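Local coordinates for protein putative esterase (Uncultured bacterium, PDB 7C4D) that probably hydrolyses carboxylic ester bonds, being a putative marine bacterial carboxylesterase of the alpha/beta-hydrolase fold, at residues A[28-33]-A[55-60]; A[93-98]-A[252-257]; A[98-103]-A[119-124]; A[114-119]-A[215-220]; A[219-224]-A[245-250]. All coordinates share one frame; numbering follows the deposited sequence.

Contact 1. Residues A[28-33]-A[55-60]. With SO4 (sulfate ion), chain E; ACT (acetate ion), chain D.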
# COMPACT_ATOMS: atom_id res chain seq x y z
N ILE A 28 6.56 -1.19 6.69
CA ILE A 28 5.57 -1.75 5.77
C ILE A 28 4.54 -0.66 5.42
O ILE A 28 4.03 0.01 6.32
CB ILE A 28 4.94 -3.03 6.36
CG1 ILE A 28 6.01 -4.00 6.86
CG2 ILE A 28 3.96 -3.73 5.43
CD1 ILE A 28 5.44 -5.38 7.33
N LEU A 29 4.27 -0.48 4.12
CA LEU A 29 3.31 0.50 3.60
C LEU A 29 2.19 -0.21 2.84
O LEU A 29 2.41 -0.86 1.81
CB LEU A 29 4.01 1.49 2.65
CG LEU A 29 5.19 2.28 3.20
CD1 LEU A 29 5.66 3.27 2.15
CD2 LEU A 29 4.78 3.00 4.46
N HIS A 30 0.97 -0.07 3.35
CA HIS A 30 -0.22 -0.62 2.73
C HIS A 30 -0.56 0.11 1.40
O HIS A 30 0.01 1.17 1.05
CB HIS A 30 -1.36 -0.51 3.75
CG HIS A 30 -1.70 0.91 4.04
ND1 HIS A 30 -2.52 1.66 3.20
CD2 HIS A 30 -1.28 1.76 5.00
CE1 HIS A 30 -2.61 2.88 3.65
NE2 HIS A 30 -1.87 2.97 4.77
N GLY A 31 -1.51 -0.45 0.66
CA GLY A 31 -2.06 0.18 -0.54
C GLY A 31 -3.36 0.98 -0.28
O GLY A 31 -3.80 1.15 0.86
N LEU A 32 -3.98 1.50 -1.36
CA LEU A 32 -5.15 2.36 -1.22
C LEU A 32 -6.30 1.65 -0.47
O LEU A 32 -6.60 0.49 -0.73
CB LEU A 32 -5.58 2.80 -2.63
CG LEU A 32 -6.54 3.99 -2.75
CD1 LEU A 32 -5.94 5.25 -2.17
CD2 LEU A 32 -6.89 4.22 -4.21
N TYR A 33 -6.95 2.36 0.46
CA TYR A 33 -8.03 1.79 1.27
C TYR A 33 -7.54 0.81 2.35
O TYR A 33 -8.39 0.21 3.04
CB TYR A 33 -9.17 1.16 0.45
CG TYR A 33 -9.63 2.03 -0.69
CD1 TYR A 33 -10.24 3.25 -0.43
CD2 TYR A 33 -9.49 1.64 -2.01
CE1 TYR A 33 -10.66 4.08 -1.45
CE2 TYR A 33 -9.91 2.47 -3.05
CZ TYR A 33 -10.48 3.70 -2.77
OH TYR A 33 -10.91 4.54 -3.75
N ILE A 55 2.84 1.38 9.27
CA ILE A 55 2.54 2.79 9.07
C ILE A 55 1.17 2.88 8.40
O ILE A 55 0.83 2.03 7.56
CB ILE A 55 3.66 3.41 8.20
CG1 ILE A 55 4.92 3.71 9.03
CG2 ILE A 55 3.18 4.61 7.43
CD1 ILE A 55 4.75 4.88 9.89
N ASP A 56 0.35 3.85 8.86
CA ASP A 56 -0.88 4.24 8.19
C ASP A 56 -0.49 5.44 7.32
O ASP A 56 0.13 6.37 7.81
CB ASP A 56 -1.99 4.62 9.18
CG ASP A 56 -2.64 3.47 9.96
OD1 ASP A 56 -2.36 2.32 9.65
OD2 ASP A 56 -3.46 3.74 10.83
N GLN A 57 -0.71 5.37 6.01
CA GLN A 57 -0.32 6.49 5.16
C GLN A 57 -1.38 7.60 5.22
O GLN A 57 -2.49 7.34 5.70
CB GLN A 57 -0.08 5.99 3.74
CG GLN A 57 1.17 5.11 3.67
CD GLN A 57 1.36 4.64 2.27
OE1 GLN A 57 2.04 5.28 1.47
NE2 GLN A 57 0.68 3.55 1.95
N ARG A 58 -1.03 8.81 4.73
CA ARG A 58 -1.97 9.93 4.73
C ARG A 58 -3.33 9.51 4.16
O ARG A 58 -3.38 8.69 3.23
CB ARG A 58 -1.36 11.15 4.02
CG ARG A 58 -1.26 11.05 2.51
CD ARG A 58 -1.03 12.42 1.89
NE ARG A 58 0.15 12.99 2.51
CZ ARG A 58 0.45 14.28 2.52
NH1 ARG A 58 -0.35 15.14 1.91
NH2 ARG A 58 1.54 14.72 3.13
N ASN A 59 -4.41 9.98 4.81
CA ASN A 59 -5.80 9.77 4.45
C ASN A 59 -6.30 8.37 4.79
O ASN A 59 -7.41 7.99 4.41
CB ASN A 59 -6.13 10.18 3.00
CG ASN A 59 -6.02 11.67 2.76
OD1 ASN A 59 -6.30 12.49 3.65
ND2 ASN A 59 -5.59 12.04 1.57
N HIS A 60 -5.50 7.61 5.55
CA HIS A 60 -5.77 6.21 5.82
C HIS A 60 -5.64 5.92 7.31
O HIS A 60 -4.82 6.51 8.00
CB HIS A 60 -4.86 5.28 4.99
CG HIS A 60 -5.17 5.22 3.54
ND1 HIS A 60 -4.70 6.18 2.65
CD2 HIS A 60 -5.87 4.32 2.82
CE1 HIS A 60 -5.13 5.86 1.43
NE2 HIS A 60 -5.88 4.74 1.52
S SO4 E . -3.34 -3.57 2.23
O1 SO4 E . -3.76 -2.91 3.44
O2 SO4 E . -4.04 -2.96 1.11
O3 SO4 E . -1.92 -3.39 2.02
O4 SO4 E . -3.65 -4.97 2.30
C ACT D . -3.82 0.27 -4.66
O ACT D . -4.40 -0.85 -4.69
OXT ACT D . -3.06 0.61 -3.73
CH3 ACT D . -4.03 1.29 -5.81
O HOH W 1 1.11 -0.32 6.21
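The imidazole of H30 has the Q57 side chain over one face, with NE2 of Q57 above the ring centre, while the backbone of I55 and D56 lines its edge. H60, in turn, offers a face to CE1 of H30 and receives Y33 N at its edge; the two histidine rings meet obliquely, their planes at 53°. The contact joins the loops after strands 25-29 and 51-55 of the alpha/beta-hydrolase fold; the His-Gly pair of the first, H30 and G31, is consistent with the oxyanion-hole segment of the family. Histidine suits both places because one ring nitrogen donates and the other accepts. H30 ND1 donates to G31 O at 2.7 Å, in the plane of the ring, and H30 NE2 accepts from Q57 N at 2.9 Å along an almost straight bond (177°). Its chi1 of 66° places CG between the backbone N and C, which lets the ring drop toward 55-60. H60 repeats the scheme: ND1 donates to R58 O within the type II turn 57-60, and NE2 accepts from the Y33 amide at 2.8 Å. Farther back, L29 CD2 lies beside I55 CG2 at 3.7 Å, and one water joins I28 O, I55 O and, weakly, H30 N. The amides of the first loop meet anions: G31 N donates to a sulfate, and L32 N to acetate OXT at 2.7 Å.

Contact 2. Residues A[93-98]-A[252-257]. With ACT (acetate ion), chain D; SO4 (sulfate ion), chain E.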
# COMPACT_ATOMS: atom_id res chain seq x y z
N ILE A 93 8.82 -2.72 2.70
CA ILE A 93 7.84 -3.41 1.89
C ILE A 93 6.69 -2.44 1.56
O ILE A 93 6.13 -1.82 2.46
CB ILE A 93 7.29 -4.65 2.65
CG1 ILE A 93 8.41 -5.61 3.10
CG2 ILE A 93 6.22 -5.35 1.82
CD1 ILE A 93 7.98 -6.63 4.15
N GLY A 94 6.35 -2.30 0.29
CA GLY A 94 5.25 -1.44 -0.14
C GLY A 94 4.34 -2.22 -1.07
O GLY A 94 4.79 -2.72 -2.10
N HIS A 95 3.08 -2.33 -0.68
CA HIS A 95 2.06 -3.03 -1.45
C HIS A 95 1.28 -2.00 -2.27
O HIS A 95 0.73 -1.05 -1.71
CB HIS A 95 1.11 -3.80 -0.53
CG HIS A 95 -0.02 -4.43 -1.25
ND1 HIS A 95 -1.31 -4.08 -1.04
CD2 HIS A 95 -0.05 -5.34 -2.24
CE1 HIS A 95 -2.09 -4.76 -1.86
NE2 HIS A 95 -1.34 -5.56 -2.57
N SER A 96 1.28 -2.19 -3.60
CA SER A 96 0.54 -1.37 -4.55
C SER A 96 0.85 0.12 -4.36
O SER A 96 2.01 0.54 -4.55
CB SER A 96 -0.93 -1.65 -4.52
OG SER A 96 -1.46 -1.46 -5.83
N MET A 97 -0.15 0.91 -3.94
CA MET A 97 0.07 2.33 -3.77
C MET A 97 1.28 2.52 -2.86
O MET A 97 2.14 3.35 -3.13
CB MET A 97 -1.14 3.05 -3.16
CG MET A 97 -0.88 4.51 -2.82
SD MET A 97 -2.24 5.38 -1.98
CE MET A 97 -2.07 4.83 -0.27
N GLY A 98 1.35 1.69 -1.81
CA GLY A 98 2.47 1.70 -0.88
C GLY A 98 3.80 1.36 -1.57
O GLY A 98 4.85 1.91 -1.23
N GLY A 252 -3.75 -13.29 -6.14
CA GLY A 252 -4.14 -12.12 -6.93
C GLY A 252 -3.37 -10.88 -6.48
O GLY A 252 -2.18 -10.93 -6.20
N HIS A 253 -4.10 -9.77 -6.37
CA HIS A 253 -3.50 -8.49 -6.05
C HIS A 253 -3.20 -8.35 -4.55
O HIS A 253 -2.25 -7.66 -4.18
CB HIS A 253 -4.33 -7.37 -6.67
CG HIS A 253 -3.76 -6.02 -6.41
ND1 HIS A 253 -2.56 -5.60 -6.94
CD2 HIS A 253 -4.22 -4.99 -5.64
CE1 HIS A 253 -2.30 -4.37 -6.53
NE2 HIS A 253 -3.30 -3.97 -5.74
N TRP A 254 -3.99 -9.00 -3.68
CA TRP A 254 -3.77 -8.99 -2.24
C TRP A 254 -3.06 -10.28 -1.85
O TRP A 254 -3.58 -11.08 -1.09
CB TRP A 254 -5.08 -8.76 -1.47
CG TRP A 254 -5.56 -7.34 -1.55
CD1 TRP A 254 -5.35 -6.37 -0.62
CD2 TRP A 254 -6.28 -6.71 -2.62
NE1 TRP A 254 -5.90 -5.19 -1.02
CE2 TRP A 254 -6.47 -5.36 -2.25
CE3 TRP A 254 -6.79 -7.15 -3.85
CZ2 TRP A 254 -7.13 -4.44 -3.07
CZ3 TRP A 254 -7.46 -6.25 -4.65
CH2 TRP A 254 -7.63 -4.91 -4.27
N LEU A 255 -1.87 -10.48 -2.42
CA LEU A 255 -1.16 -11.74 -2.31
C LEU A 255 -0.71 -12.04 -0.87
O LEU A 255 -0.53 -13.20 -0.49
CB LEU A 255 -0.01 -11.76 -3.34
CG LEU A 255 1.18 -10.83 -3.11
CD1 LEU A 255 2.18 -11.00 -4.24
CD2 LEU A 255 0.77 -9.36 -2.99
N HIS A 256 -0.57 -11.01 -0.04
CA HIS A 256 -0.09 -11.25 1.32
C HIS A 256 -1.22 -11.69 2.25
O HIS A 256 -0.97 -12.22 3.33
CB HIS A 256 0.46 -9.96 1.90
CG HIS A 256 -0.54 -8.86 1.84
ND1 HIS A 256 -0.98 -8.31 0.63
CD2 HIS A 256 -1.19 -8.20 2.82
CE1 HIS A 256 -1.83 -7.34 0.89
NE2 HIS A 256 -1.96 -7.24 2.22
N ALA A 257 -2.46 -11.37 1.87
CA ALA A 257 -3.62 -11.78 2.63
C ALA A 257 -4.04 -13.17 2.17
O ALA A 257 -4.45 -13.98 2.98
CB ALA A 257 -4.74 -10.78 2.44
C ACT D . -3.82 0.27 -4.66
O ACT D . -4.40 -0.85 -4.69
OXT ACT D . -3.06 0.61 -3.73
CH3 ACT D . -4.03 1.29 -5.81
S SO4 E . -3.34 -3.57 2.23
O1 SO4 E . -3.76 -2.91 3.44
O2 SO4 E . -4.04 -2.96 1.11
O3 SO4 E . -1.92 -3.39 2.02
O4 SO4 E . -3.65 -4.97 2.30
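H95 and H253 are joined by one direct hydrogen bond: H95 NE2 donates to the backbone O of H253 at 2.8 Å, with the oxygen close to the plane of the H95 ring. CG of H95 lies opposite its backbone N (chi1 175°), which extends the ring from the strand end to that carbonyl. Ring contacts make up the next group. H256 turns its edge to the face of H95, in an edge-to-face pair with CE1 to CE1 at 3.8 Å; the indole of W254 lies oblique to the same ring. The contact contains what is probably the nucleophile elbow of the hydrolase, G94-x-S96-x-G98, a tight turn from strand to helix. S96 adopts the strained backbone expected there (phi 52°), and glycines suit the neighbouring places, where backbone atoms crowd in. S96 OG stands 3.1 Å from H253 NE2, at the ring edge, and H253 ND1 is hydrogen-bonded to D120 OD2, consistent with a Ser-His-Asp catalytic triad. Anions form the last group. Acetate OXT takes a hydrogen bond from M97 N at 2.9 Å, its other oxygen a weak one from H253 NE2. Sulfate O4 is held by H256 NE2 at 2.8 Å.

Contact 3. Residues A[98-103]-A[119-124]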
# COMPACT_ATOMS: atom_id res chain seq x y z
N GLY A 98 1.35 1.69 -1.81
CA GLY A 98 2.47 1.70 -0.88
C GLY A 98 3.80 1.36 -1.57
O GLY A 98 4.85 1.91 -1.23
N GLY A 99 3.71 0.54 -2.60
CA GLY A 99 4.88 0.16 -3.39
C GLY A 99 5.42 1.31 -4.25
O GLY A 99 6.64 1.40 -4.42
N LYS A 100 4.52 2.16 -4.79
CA LYS A 100 4.97 3.32 -5.56
C LYS A 100 5.60 4.37 -4.65
O LYS A 100 6.62 4.96 -5.00
CB LYS A 100 3.83 3.93 -6.38
CG LYS A 100 3.91 3.57 -7.85
CD LYS A 100 2.64 3.83 -8.62
CE LYS A 100 2.69 3.14 -9.96
NZ LYS A 100 1.47 3.36 -10.76
N THR A 101 4.97 4.61 -3.49
CA THR A 101 5.58 5.52 -2.51
C THR A 101 6.99 5.04 -2.19
O THR A 101 7.92 5.83 -2.12
CB THR A 101 4.70 5.59 -1.25
OG1 THR A 101 3.41 6.09 -1.60
CG2 THR A 101 5.25 6.42 -0.12
N ALA A 102 7.13 3.72 -2.01
CA ALA A 102 8.41 3.19 -1.58
C ALA A 102 9.45 3.36 -2.69
O ALA A 102 10.57 3.76 -2.42
CB ALA A 102 8.24 1.74 -1.15
N MET A 103 9.05 3.09 -3.94
CA MET A 103 9.93 3.27 -5.08
C MET A 103 10.32 4.75 -5.25
O MET A 103 11.51 5.03 -5.40
CB MET A 103 9.27 2.73 -6.35
CG MET A 103 9.31 1.24 -6.43
SD MET A 103 8.78 0.66 -8.05
CE MET A 103 6.99 0.76 -7.92
N ALA A 119 5.32 -5.13 -3.71
CA ALA A 119 4.27 -6.16 -3.84
C ALA A 119 3.19 -5.76 -4.85
O ALA A 119 2.41 -4.81 -4.63
CB ALA A 119 3.64 -6.46 -2.49
N ASP A 120 3.22 -6.46 -5.99
CA ASP A 120 2.18 -6.46 -7.02
C ASP A 120 1.82 -5.06 -7.57
O ASP A 120 0.64 -4.71 -7.62
CB ASP A 120 0.98 -7.31 -6.62
CG ASP A 120 0.20 -7.86 -7.82
OD1 ASP A 120 0.80 -8.57 -8.67
OD2 ASP A 120 -1.00 -7.56 -7.91
N ILE A 121 2.81 -4.29 -8.02
CA ILE A 121 2.61 -3.06 -8.76
C ILE A 121 3.88 -2.74 -9.55
O ILE A 121 4.99 -3.09 -9.13
CB ILE A 121 2.20 -1.91 -7.82
CG1 ILE A 121 1.57 -0.76 -8.61
CG2 ILE A 121 3.37 -1.49 -6.96
CD1 ILE A 121 1.16 0.45 -7.81
N ALA A 122 3.72 -2.08 -10.70
CA ALA A 122 4.88 -1.79 -11.54
C ALA A 122 5.21 -0.31 -11.42
O ALA A 122 4.37 0.47 -11.01
CB ALA A 122 4.61 -2.22 -12.97
N PRO A 123 6.41 0.16 -11.78
CA PRO A 123 6.69 1.58 -11.66
C PRO A 123 5.90 2.47 -12.63
O PRO A 123 5.78 3.67 -12.38
CB PRO A 123 8.20 1.71 -11.90
CG PRO A 123 8.73 0.31 -12.08
CD PRO A 123 7.55 -0.60 -12.30
N GLY A 124 5.32 1.91 -13.69
CA GLY A 124 4.77 2.75 -14.75
C GLY A 124 3.28 3.09 -14.58
O GLY A 124 2.57 2.61 -13.70
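K100 reaches from helix 97-108 across I121 to the backbone of 122-124, and its chain can be traced atom by atom. CB leaves the helix flank; CG then comes near the I121 CD1 methyl, and CD packs on I121 CD1 at 3.8 Å. CE passes the same methyl and lies against A122 O at 3.3 Å. NZ finally donates to G124 O at 3.2 Å, approaching from above the carbonyl plane rather than along a lone pair, and bonds also to S204 O. Beyond CG the chain is fully extended, which gives it the length to span the gap; the K100 and I121 side chains cross at about a right angle. I121 suits this spot because both its branches find apolar company: CD1 meets the lysine methylenes, and CG2 rests on G99 CA at 4.2 Å, an approach that glycine, lacking a side chain, permits. One helical turn on, M103 bends at its thioether so that CE touches P123 CA at 3.8 Å, while SD faces the pyrrolidine ring at 4.0 Å from P123 CB. The segment 119-124 is the loop after strand 113-119 of the alpha/beta-hydrolase fold, and it carries D120, the probable acid of the catalytic triad. Apolar packing therefore joins the helix after the probable nucleophile elbow to the acid loop, while the carbonyl oxygens of G124 and S204 meet the ammonium group of K100 and probably ease the cost of burying its charge.

Contact 4. Residues A[114-119]-A[215-220]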
# COMPACT_ATOMS: atom_id res chain seq x y z
N LYS A 114 17.96 -0.07 2.70
CA LYS A 114 18.85 -1.22 2.63
C LYS A 114 18.36 -2.14 1.52
O LYS A 114 19.12 -2.51 0.66
CB LYS A 114 18.92 -2.00 3.94
CG LYS A 114 19.35 -1.21 5.18
CD LYS A 114 18.98 -1.94 6.45
CE LYS A 114 19.47 -1.30 7.73
NZ LYS A 114 20.90 -1.60 7.99
N LYS A 115 17.08 -2.54 1.57
CA LYS A 115 16.55 -3.41 0.54
C LYS A 115 15.08 -3.06 0.38
O LYS A 115 14.47 -2.59 1.33
CB LYS A 115 16.65 -4.88 0.94
CG LYS A 115 18.03 -5.50 0.98
CD LYS A 115 17.98 -7.01 0.71
CE LYS A 115 19.37 -7.61 0.80
NZ LYS A 115 19.81 -7.62 2.21
N LEU A 116 14.55 -3.30 -0.82
CA LEU A 116 13.20 -2.86 -1.11
C LEU A 116 12.35 -4.04 -1.59
O LEU A 116 12.73 -4.78 -2.49
CB LEU A 116 13.27 -1.77 -2.18
CG LEU A 116 11.94 -1.41 -2.86
CD1 LEU A 116 10.90 -0.95 -1.84
CD2 LEU A 116 12.15 -0.34 -3.95
N ILE A 117 11.16 -4.19 -0.99
CA ILE A 117 10.25 -5.18 -1.55
C ILE A 117 9.02 -4.46 -2.10
O ILE A 117 8.38 -3.71 -1.36
CB ILE A 117 9.85 -6.29 -0.54
CG1 ILE A 117 11.04 -7.18 -0.11
CG2 ILE A 117 8.76 -7.14 -1.14
CD1 ILE A 117 10.71 -8.13 1.04
N VAL A 118 8.69 -4.69 -3.39
CA VAL A 118 7.52 -4.11 -4.04
C VAL A 118 6.50 -5.20 -4.37
O VAL A 118 6.78 -6.05 -5.22
CB VAL A 118 7.92 -3.31 -5.30
CG1 VAL A 118 6.70 -2.91 -6.10
CG2 VAL A 118 8.77 -2.11 -4.95
N ALA A 119 5.32 -5.13 -3.71
CA ALA A 119 4.27 -6.16 -3.84
C ALA A 119 3.19 -5.76 -4.85
O ALA A 119 2.41 -4.81 -4.63
CB ALA A 119 3.64 -6.46 -2.49
N VAL A 215 19.88 0.04 -5.30
CA VAL A 215 19.31 -0.57 -4.10
C VAL A 215 18.79 -1.92 -4.55
O VAL A 215 18.11 -1.97 -5.57
CB VAL A 215 18.15 0.26 -3.48
CG1 VAL A 215 17.48 -0.44 -2.30
CG2 VAL A 215 18.61 1.66 -3.07
N PRO A 216 19.10 -3.04 -3.84
CA PRO A 216 18.49 -4.34 -4.15
C PRO A 216 16.97 -4.31 -4.01
O PRO A 216 16.45 -3.88 -3.00
CB PRO A 216 19.09 -5.31 -3.10
CG PRO A 216 20.34 -4.62 -2.60
CD PRO A 216 20.08 -3.12 -2.75
N ALA A 217 16.24 -4.78 -5.02
CA ALA A 217 14.80 -4.72 -4.97
C ALA A 217 14.21 -6.08 -5.32
O ALA A 217 14.73 -6.80 -6.17
CB ALA A 217 14.31 -3.67 -5.95
N LEU A 218 13.05 -6.37 -4.73
CA LEU A 218 12.28 -7.58 -5.02
C LEU A 218 10.86 -7.18 -5.43
O LEU A 218 10.19 -6.45 -4.70
CB LEU A 218 12.27 -8.49 -3.78
CG LEU A 218 11.31 -9.70 -3.83
CD1 LEU A 218 11.67 -10.63 -4.97
CD2 LEU A 218 11.32 -10.48 -2.50
N PHE A 219 10.43 -7.59 -6.64
CA PHE A 219 9.06 -7.42 -7.09
C PHE A 219 8.35 -8.76 -6.92
O PHE A 219 8.74 -9.78 -7.50
CB PHE A 219 9.03 -6.88 -8.53
CG PHE A 219 9.47 -5.44 -8.64
CD1 PHE A 219 10.80 -5.07 -8.47
CD2 PHE A 219 8.53 -4.42 -8.85
CE1 PHE A 219 11.21 -3.74 -8.55
CE2 PHE A 219 8.93 -3.08 -8.89
CZ PHE A 219 10.26 -2.74 -8.74
N LEU A 220 7.32 -8.76 -6.07
CA LEU A 220 6.48 -9.94 -5.88
C LEU A 220 5.17 -9.74 -6.64
O LEU A 220 4.39 -8.86 -6.33
CB LEU A 220 6.24 -10.15 -4.39
CG LEU A 220 7.40 -10.72 -3.57
CD1 LEU A 220 7.04 -10.56 -2.10
CD2 LEU A 220 7.60 -12.20 -3.87
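From L116 to A119 the backbone runs alongside A217 to L220 in parallel, the strand axes 4.6 Å apart at closest and inclined by only 14°. These are neighbouring strands of the parallel part of the central sheet of the alpha/beta-hydrolase fold. Four hydrogen bonds join them: L116 N donates to P216 O, L218 N to L116 O, V118 N to L218 O and L220 N to V118 O. The third is short and nearly straight, 2.7 Å between V118 N and L218 O at 172°. P216 can stand at the edge of the pairing because only its carbonyl is needed there. On one face I117 and L218 lie side by side, and I117 CG2 reaches diagonally to L220 CD1 at 3.9 Å. Branched aliphatic residues suit this face, which helix 260-270 packs against. The other face, toward helix 97-108, holds L116, A217, V118 and F219. The small A217 sets its CB 4.3 Å from L116 CB. F219, with CG beside its backbone N (chi1 -71°), swings its ring toward V118, whose CG1 lies 3.6 Å from F219 CE2. V118 CB sits over the ring face in a CH-pi contact, 4.0 Å from the centroid and offset toward the rim.

Contact 5. Residues A[219-224]-A[245-250]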
# COMPACT_ATOMS: atom_id res chain seq x y z
N PHE A 219 10.43 -7.59 -6.64
CA PHE A 219 9.06 -7.42 -7.09
C PHE A 219 8.35 -8.76 -6.92
O PHE A 219 8.74 -9.78 -7.50
CB PHE A 219 9.03 -6.88 -8.53
CG PHE A 219 9.47 -5.44 -8.64
CD1 PHE A 219 10.80 -5.07 -8.47
CD2 PHE A 219 8.53 -4.42 -8.85
CE1 PHE A 219 11.21 -3.74 -8.55
CE2 PHE A 219 8.93 -3.08 -8.89
CZ PHE A 219 10.26 -2.74 -8.74
N LEU A 220 7.32 -8.76 -6.07
CA LEU A 220 6.48 -9.94 -5.88
C LEU A 220 5.17 -9.74 -6.64
O LEU A 220 4.39 -8.86 -6.33
CB LEU A 220 6.24 -10.15 -4.39
CG LEU A 220 7.40 -10.72 -3.57
CD1 LEU A 220 7.04 -10.56 -2.10
CD2 LEU A 220 7.60 -12.20 -3.87
N LYS A 221 4.95 -10.59 -7.64
CA LYS A 221 3.79 -10.58 -8.51
C LYS A 221 2.80 -11.65 -8.06
O LYS A 221 3.19 -12.77 -7.76
CB LYS A 221 4.27 -11.01 -9.90
CG LYS A 221 3.22 -10.81 -10.99
CD LYS A 221 3.43 -11.63 -12.23
CE LYS A 221 2.13 -11.87 -12.96
NZ LYS A 221 2.32 -12.90 -14.00
N GLY A 222 1.51 -11.30 -7.98
CA GLY A 222 0.48 -12.33 -7.84
C GLY A 222 0.23 -13.02 -9.18
O GLY A 222 0.11 -12.35 -10.21
N GLU A 223 0.19 -14.35 -9.18
CA GLU A 223 -0.01 -15.13 -10.41
C GLU A 223 -1.30 -14.71 -11.12
O GLU A 223 -1.30 -14.54 -12.33
CB GLU A 223 -0.08 -16.63 -10.09
CG GLU A 223 -0.10 -17.54 -11.32
CD GLU A 223 -0.70 -18.93 -11.13
OE1 GLU A 223 -0.70 -19.46 -10.00
OE2 GLU A 223 -1.20 -19.49 -12.13
N LEU A 224 -2.40 -14.55 -10.35
CA LEU A 224 -3.73 -14.26 -10.88
C LEU A 224 -4.00 -12.76 -10.96
O LEU A 224 -5.14 -12.35 -11.09
CB LEU A 224 -4.77 -14.93 -9.99
CG LEU A 224 -4.43 -16.33 -9.48
CD1 LEU A 224 -5.29 -16.70 -8.29
CD2 LEU A 224 -4.53 -17.38 -10.58
N LEU A 245 12.28 -10.60 -9.73
CA LEU A 245 10.84 -10.77 -9.91
C LEU A 245 10.44 -12.18 -9.50
O LEU A 245 11.01 -13.14 -9.99
CB LEU A 245 10.49 -10.57 -11.38
CG LEU A 245 10.09 -9.15 -11.78
CD1 LEU A 245 11.32 -8.30 -11.97
CD2 LEU A 245 9.25 -9.17 -13.05
N VAL A 246 9.43 -12.30 -8.64
CA VAL A 246 9.03 -13.59 -8.14
C VAL A 246 7.50 -13.62 -8.17
O VAL A 246 6.86 -12.71 -7.66
CB VAL A 246 9.60 -13.83 -6.73
CG1 VAL A 246 8.86 -14.91 -5.95
CG2 VAL A 246 11.10 -14.11 -6.73
N THR A 247 6.95 -14.68 -8.77
CA THR A 247 5.51 -14.90 -8.85
C THR A 247 5.07 -15.85 -7.74
O THR A 247 5.55 -16.98 -7.66
CB THR A 247 5.13 -15.40 -10.25
OG1 THR A 247 5.48 -14.35 -11.16
CG2 THR A 247 3.68 -15.78 -10.40
N ILE A 248 4.17 -15.37 -6.86
CA ILE A 248 3.56 -16.22 -5.85
C ILE A 248 2.39 -16.95 -6.51
O ILE A 248 1.43 -16.29 -6.89
CB ILE A 248 3.06 -15.39 -4.66
CG1 ILE A 248 4.19 -14.63 -3.96
CG2 ILE A 248 2.23 -16.23 -3.69
CD1 ILE A 248 3.76 -13.84 -2.74
N PRO A 249 2.44 -18.31 -6.66
CA PRO A 249 1.34 -19.08 -7.24
C PRO A 249 -0.02 -18.93 -6.56
O PRO A 249 -0.11 -18.91 -5.33
CB PRO A 249 1.73 -20.55 -7.06
CG PRO A 249 2.85 -20.51 -6.04
CD PRO A 249 3.54 -19.18 -6.23
N GLY A 250 -1.08 -18.79 -7.37
CA GLY A 250 -2.44 -18.84 -6.86
C GLY A 250 -2.83 -17.62 -6.04
O GLY A 250 -3.76 -17.69 -5.24
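Strands 217-222 and 244-248, linked through helix 232-239, form a beta-alpha-beta unit, and their pairing at F219-G222 with L245-I248 adds the last strand to the sheet of the alpha/beta-hydrolase fold. The short strand axes cross at -30°, the twist of neighbouring parallel strands. V246 N donates to F219 O, K221 N to V246 O, I248 N to K221 O and, past the strand end, E223 N to I248 O at 3.2 Å. On one face L220 CD2 touches V246 CG1 at 3.6 Å and comes near I248 CG1; these hydrocarbon groups suit a surface packed against helix 260-270. On the other, F219 CB abuts L245 CG at 4.1 Å. Next along, K221 and T247 point the same way, the extended lysine laying CD 3.6 Å from T247 OG1, a pair suited to a face partly open to solvent. T247 CG2, meanwhile, rests on E223 CA at 3.7 Å. Where the strands end, the trans chain of E223 (chi1 -172°) brings OE1 to G250 N at 2.7 Å; the amide meets the oxygen on its anti side, somewhat out of the carboxylate plane. Glycine fits position 250, whose phi of 71° favours it, and L224 CD1 packs on its carbonyl carbon. The carboxylate thus serves as acceptor for a backbone amide, tying together the two loops that follow the strands, while its exposed setting probably lets water share its charge.

How the contacts relate
Contacts 1, 2, 4 and 5 reach one sheet: L29 N probably hydrogen-bonds to I93 O at 2.8 Å, joining contact 1 to contact 2, and contacts 4 and 5 share F219 and L220. The probable active site gathers where loops follow the strands. Contact 3 lies about 9 Å from contact 2, centre to centre, and supplies D120, whose OD2 is 2.7 Å from H253 ND1; D120 OD1 also reaches G222 N of contact 5 at 2.9 Å. Contacts 1 and 2 both touch the acetate and the sulfate, probably from the crystallisation liquor, and L32 N and M97 N donate to the same acetate oxygen, consistent with an oxyanion hole. Contact 5 lies about 22 Å from contact 1, between centres.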